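PDB 3HDX: SusD superfamily protein from Bacteroides thetaiotaomicron VPI-5482, which probably binds polysaccharide at the outer membrane for carbohydrate uptake, as a homologue of the starch-binding protein SusD. Local coordinates for residues S16-V21 with I111-A116; R118-F123 with L259-A264. All coordinates share one frame; numbering follows the deposited sequence. Where two conformers were deposited one is given.

How the contacts relate
Both contacts use helix 104-129, in series along the chain. Contact 1 joins its residues 111-116 to 16-21 of helix 11-30. Contact 2 begins two residues further on, at 118-123, and reaches 259-264, where strand 259-261 pairs antiparallel with strand 358-361. Their centres lie about 10 Å apart. Contact 1 sits about 18 Å from the centre of the chain, contact 2 about 8 Å. The long helix therefore runs inward from its packing against helix 11-30 to a small sheet nearer the centre. Glu162 of helix 152-169 links the two levels, since its OE1 makes salt bridges to both Arg115 and Arg118. One helix thus ties the N-terminal helix 11-30 to a strand from mid-chain.

Contact 1: residues S16-V21 with I111-A116; sequences SALMGV and IAQVRA
The amide of Gln113, which faces Leu18, is gripped at both ends. Its NE2 is hydrogen-bonded to Tyr181 OH and to the backbone O of Tyr109, and its OE1 to Tyr22 OH. These bonds should fix the rotation of a buried polar group. The setting is a helix pair in the helical N-terminal part of the SusD-family fold, whose sequence family belongs to the TPR clan. The axes of segments 16-21 and 111-116, on helices 11-30 and 104-129, approach to 10.2 Å and run nearly parallel, at 23°. Leu18 reaches across between them. Its CG is anti to the backbone N (chi1 174°), which swings the branched end toward the facing helix. There the two methyl groups divide the work. CD2 lies against the amide, with Gln113 NE2 and OE1 each 4.0 Å from it. CD1 turns to Val114 and sits 3.5 Å from Val114 CG1, the closest approach between the segments. Leu18 and Gln113 cross at about a right angle, and Leu18 CD1 lies 4.1 Å from Gln113 CB. Phe88 and Met89 of helix 76-91 also touch Val114. One turn after Leu18, Val21 points at the same valine, and their CA atoms are 6.7 Å apart. Val114 CG1 thus touches two residues of the facing helix, with Val21 CG2 at 3.9 Å as its second neighbour.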
# COMPACT_ATOMS: atom_id res chain seq x y z
N SER A 16 -12.99 1.70 -21.18
CA SER A 16 -12.68 3.04 -20.69
C SER A 16 -13.11 3.25 -19.23
O SER A 16 -12.35 3.79 -18.42
CB SER A 16 -13.29 4.10 -21.63
OG SER A 16 -13.00 5.39 -21.11
N ALA A 17 -14.30 2.77 -18.89
CA ALA A 17 -14.83 2.88 -17.53
C ALA A 17 -13.98 2.06 -16.54
O ALA A 17 -13.70 2.52 -15.43
CB ALA A 17 -16.31 2.46 -17.45
N LEU A 18 -13.59 0.86 -16.94
CA LEU A 18 -12.76 -0.00 -16.07
C LEU A 18 -11.43 0.72 -15.80
O LEU A 18 -10.99 0.85 -14.64
CB LEU A 18 -12.47 -1.37 -16.74
CG LEU A 18 -11.51 -2.29 -15.98
CD1 LEU A 18 -12.07 -2.62 -14.58
CD2 LEU A 18 -11.18 -3.56 -16.83
N MSE A 19 -10.78 1.20 -16.87
CA MSE A 19 -9.50 1.92 -16.70
C MSE A 19 -9.70 3.17 -15.83
O MSE A 19 -8.80 3.53 -15.04
CB MSE A 19 -8.84 2.22 -18.06
CG MSE A 19 -8.51 0.94 -18.88
SE MSE A 19 -7.59 -0.49 -17.92
CE MSE A 19 -8.08 -1.97 -19.04
N GLY A 20 -10.89 3.78 -15.90
CA GLY A 20 -11.21 4.90 -15.05
C GLY A 20 -11.26 4.57 -13.57
O GLY A 20 -10.84 5.38 -12.75
N VAL A 21 -11.79 3.38 -13.22
CA VAL A 21 -11.82 2.96 -11.80
C VAL A 21 -10.37 2.78 -11.29
O VAL A 21 -10.04 3.23 -10.18
CB VAL A 21 -12.68 1.70 -11.56
CG1 VAL A 21 -12.72 1.37 -10.07
CG2 VAL A 21 -14.12 1.91 -12.12
N ILE A 111 -16.05 -6.94 -13.66
CA ILE A 111 -16.82 -6.81 -12.42
C ILE A 111 -15.93 -7.19 -11.22
O ILE A 111 -15.93 -6.49 -10.20
CB ILE A 111 -18.10 -7.71 -12.42
CG1 ILE A 111 -19.13 -7.23 -13.47
CG2 ILE A 111 -18.73 -7.77 -11.04
CD1 ILE A 111 -19.76 -5.90 -13.19
N ALA A 112 -15.21 -8.30 -11.34
CA ALA A 112 -14.36 -8.75 -10.23
C ALA A 112 -13.27 -7.70 -9.89
O ALA A 112 -13.00 -7.46 -8.71
CB ALA A 112 -13.77 -10.12 -10.54
N GLN A 113 -12.69 -7.08 -10.91
CA GLN A 113 -11.69 -6.03 -10.70
C GLN A 113 -12.27 -4.84 -9.99
O GLN A 113 -11.67 -4.38 -9.01
CB GLN A 113 -11.04 -5.62 -12.00
CG GLN A 113 -10.11 -6.69 -12.60
CD GLN A 113 -9.73 -6.37 -14.01
OE1 GLN A 113 -8.80 -5.59 -14.27
NE2 GLN A 113 -10.44 -7.01 -14.96
N VAL A 114 -13.41 -4.31 -10.49
CA VAL A 114 -13.98 -3.10 -9.85
C VAL A 114 -14.46 -3.43 -8.43
O VAL A 114 -14.32 -2.61 -7.52
CB VAL A 114 -15.06 -2.38 -10.69
CG1 VAL A 114 -14.45 -1.99 -12.04
CG2 VAL A 114 -16.30 -3.20 -10.84
N ARG A 115 -15.00 -4.63 -8.23
CA ARG A 115 -15.44 -5.06 -6.91
C ARG A 115 -14.23 -5.07 -5.96
O ARG A 115 -14.34 -4.61 -4.80
CB ARG A 115 -16.06 -6.47 -6.97
CG ARG A 115 -16.63 -6.95 -5.69
CD ARG A 115 -17.13 -8.35 -5.74
NE ARG A 115 -18.26 -8.59 -6.60
CZ ARG A 115 -19.54 -8.48 -6.29
NH1 ARG A 115 -19.94 -7.90 -5.17
NH2 ARG A 115 -20.46 -8.87 -7.18
N ALA A 116 -13.11 -5.62 -6.42
CA ALA A 116 -11.89 -5.68 -5.60
C ALA A 116 -11.32 -4.28 -5.33
O ALA A 116 -10.84 -4.02 -4.22
CB ALA A 116 -10.83 -6.60 -6.28

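Contact 2: residues R118-F123 with L259-A264; sequences RAFAYF and LGFNFA. With EDO (1,2-ethanediol), chain I.
Phe120 and Phe261 come together from opposite directions as an oblique aromatic pair, in the tightest part of this contact. Phe120 CE2 lies 3.7 Å from Phe261 CE2, and Phe261 CZ is as near to it. The ring planes are inclined at 35° and the centroids are 5.7 Å apart. This joins helix 104-129 to strand 259-261 of a two-stranded antiparallel sheet in the core of the SusD-family fold. With chi1 at 174° the Phe120 ring is carried out from the helix toward Leu259 and Phe261. Leu259 adds looser packing: its CD2 stands 4.2 Å above the plane of the Phe120 ring, offset toward the rim, while CD1 is near ring atom CD1. Phe360, on the partner strand 358-361, meets Phe120 edge-to-face, and Val202 of helix 196-209 touches both Phe120 and Leu259. Replacing Phe120 by an alanine would probably open a gap between helix and sheet and leave Phe261 without its aromatic neighbour. Gly260, between the two apolar residues, is partly exposed. A 1,2-ethanediol, probably from the crystallisation liquor, binds its backbone. Gly260 N donates to O1 of the diol at 2.9 Å, and O1 donates back to Gly260 O at 3.1 Å. The diol is also hydrogen-bonded to Arg257 O. Leu259 and Phe261 use their backbones for strand 358-361 and their side chains for the helix. Gly260 N and O are turned to the other edge, where a small hydroxyl compound can bind. The helix side is joined by carbon contacts alone.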
# COMPACT_ATOMS: atom_id res chain seq x y z
N ARG A 118 -13.02 -1.47 -5.17
CA ARG A 118 -13.90 -0.86 -4.18
C ARG A 118 -13.56 -1.36 -2.76
O ARG A 118 -13.51 -0.57 -1.81
CB ARG A 118 -15.37 -1.10 -4.53
CG ARG A 118 -16.35 -0.61 -3.48
CD ARG A 118 -17.78 -0.63 -4.01
NE ARG A 118 -18.24 -2.02 -4.18
CZ ARG A 118 -19.47 -2.39 -4.53
NH1 ARG A 118 -20.39 -1.47 -4.87
NH2 ARG A 118 -19.78 -3.68 -4.60
N ALA A 119 -13.38 -2.70 -2.64
CA ALA A 119 -13.05 -3.31 -1.36
C ALA A 119 -11.70 -2.81 -0.84
O ALA A 119 -11.55 -2.53 0.37
CB ALA A 119 -13.07 -4.85 -1.46
N PHE A 120 -10.73 -2.68 -1.75
CA PHE A 120 -9.41 -2.11 -1.39
C PHE A 120 -9.55 -0.68 -0.89
O PHE A 120 -8.94 -0.32 0.14
CB PHE A 120 -8.46 -2.20 -2.60
CG PHE A 120 -7.15 -1.52 -2.39
CD1 PHE A 120 -6.18 -2.08 -1.58
CD2 PHE A 120 -6.88 -0.30 -3.01
CE1 PHE A 120 -4.94 -1.43 -1.41
CE2 PHE A 120 -5.66 0.35 -2.83
CZ PHE A 120 -4.69 -0.22 -2.04
N ALA A 121 -10.34 0.13 -1.60
CA ALA A 121 -10.56 1.52 -1.18
C ALA A 121 -11.12 1.57 0.23
O ALA A 121 -10.65 2.36 1.07
CB ALA A 121 -11.48 2.27 -2.20
N TYR A 122 -12.09 0.67 0.52
CA TYR A 122 -12.65 0.61 1.86
C TYR A 122 -11.61 0.27 2.92
O TYR A 122 -11.55 0.92 3.95
CB TYR A 122 -13.88 -0.28 1.95
CG TYR A 122 -15.18 0.45 1.64
CD1 TYR A 122 -15.58 1.55 2.41
CD2 TYR A 122 -16.00 0.09 0.55
CE1 TYR A 122 -16.75 2.26 2.15
CE2 TYR A 122 -17.21 0.75 0.32
CZ TYR A 122 -17.56 1.87 1.07
OH TYR A 122 -18.73 2.54 0.77
N PHE A 123 -10.83 -0.78 2.69
CA PHE A 123 -9.77 -1.15 3.62
C PHE A 123 -8.80 0.01 3.85
O PHE A 123 -8.48 0.37 4.97
CB PHE A 123 -9.00 -2.36 3.09
CG PHE A 123 -7.69 -2.61 3.81
CD1 PHE A 123 -7.68 -2.85 5.17
CD2 PHE A 123 -6.49 -2.60 3.12
CE1 PHE A 123 -6.48 -3.08 5.83
CE2 PHE A 123 -5.28 -2.84 3.80
CZ PHE A 123 -5.32 -3.12 5.13
N LEU A 259 0.30 -6.04 -5.91
CA LEU A 259 -0.75 -5.01 -6.00
C LEU A 259 -0.07 -3.66 -6.08
O LEU A 259 0.73 -3.29 -5.18
CB LEU A 259 -1.71 -5.09 -4.80
CG LEU A 259 -3.06 -4.37 -4.91
CD1 LEU A 259 -3.98 -4.88 -3.79
CD2 LEU A 259 -2.99 -2.88 -4.87
N GLY A 260 -0.36 -2.92 -7.14
CA GLY A 260 0.19 -1.58 -7.28
C GLY A 260 -0.56 -0.78 -8.30
O GLY A 260 -1.52 -1.29 -8.88
N PHE A 261 -0.14 0.48 -8.48
CA PHE A 261 -0.78 1.43 -9.40
C PHE A 261 0.29 2.16 -10.16
O PHE A 261 1.27 2.66 -9.58
CB PHE A 261 -1.68 2.42 -8.64
CG PHE A 261 -2.73 1.73 -7.86
CD1 PHE A 261 -3.93 1.37 -8.46
CD2 PHE A 261 -2.50 1.35 -6.54
CE1 PHE A 261 -4.89 0.60 -7.75
CE2 PHE A 261 -3.46 0.61 -5.83
CZ PHE A 261 -4.66 0.25 -6.44
N ASN A 262 0.12 2.18 -11.48
CA ASN A 262 1.14 2.71 -12.38
C ASN A 262 0.73 4.04 -13.00
O ASN A 262 -0.46 4.32 -13.18
CB ASN A 262 1.37 1.70 -13.51
CG ASN A 262 1.58 0.30 -13.00
OD1 ASN A 262 2.27 0.09 -12.00
ND2 ASN A 262 0.90 -0.66 -13.62
N PHE A 263 1.73 4.79 -13.45
CA PHE A 263 1.47 6.11 -14.06
C PHE A 263 1.81 6.12 -15.56
O PHE A 263 2.85 5.55 -15.94
CB PHE A 263 2.26 7.13 -13.27
CG PHE A 263 1.76 7.28 -11.85
CD1 PHE A 263 2.10 6.32 -10.87
CD2 PHE A 263 0.95 8.37 -11.49
CE1 PHE A 263 1.65 6.43 -9.57
CE2 PHE A 263 0.48 8.50 -10.16
CZ PHE A 263 0.84 7.55 -9.20
N ALA A 264 0.93 6.74 -16.38
CA ALA A 264 1.10 6.86 -17.86
C ALA A 264 1.24 8.32 -18.30
O ALA A 264 0.31 9.12 -18.14
CB ALA A 264 -0.09 6.19 -18.61
C1 EDO I . -2.03 -4.50 -10.00
O1 EDO I . -2.42 -4.24 -8.70
C2 EDO I . -0.87 -5.44 -10.05
O2 EDO I . 0.31 -4.72 -9.68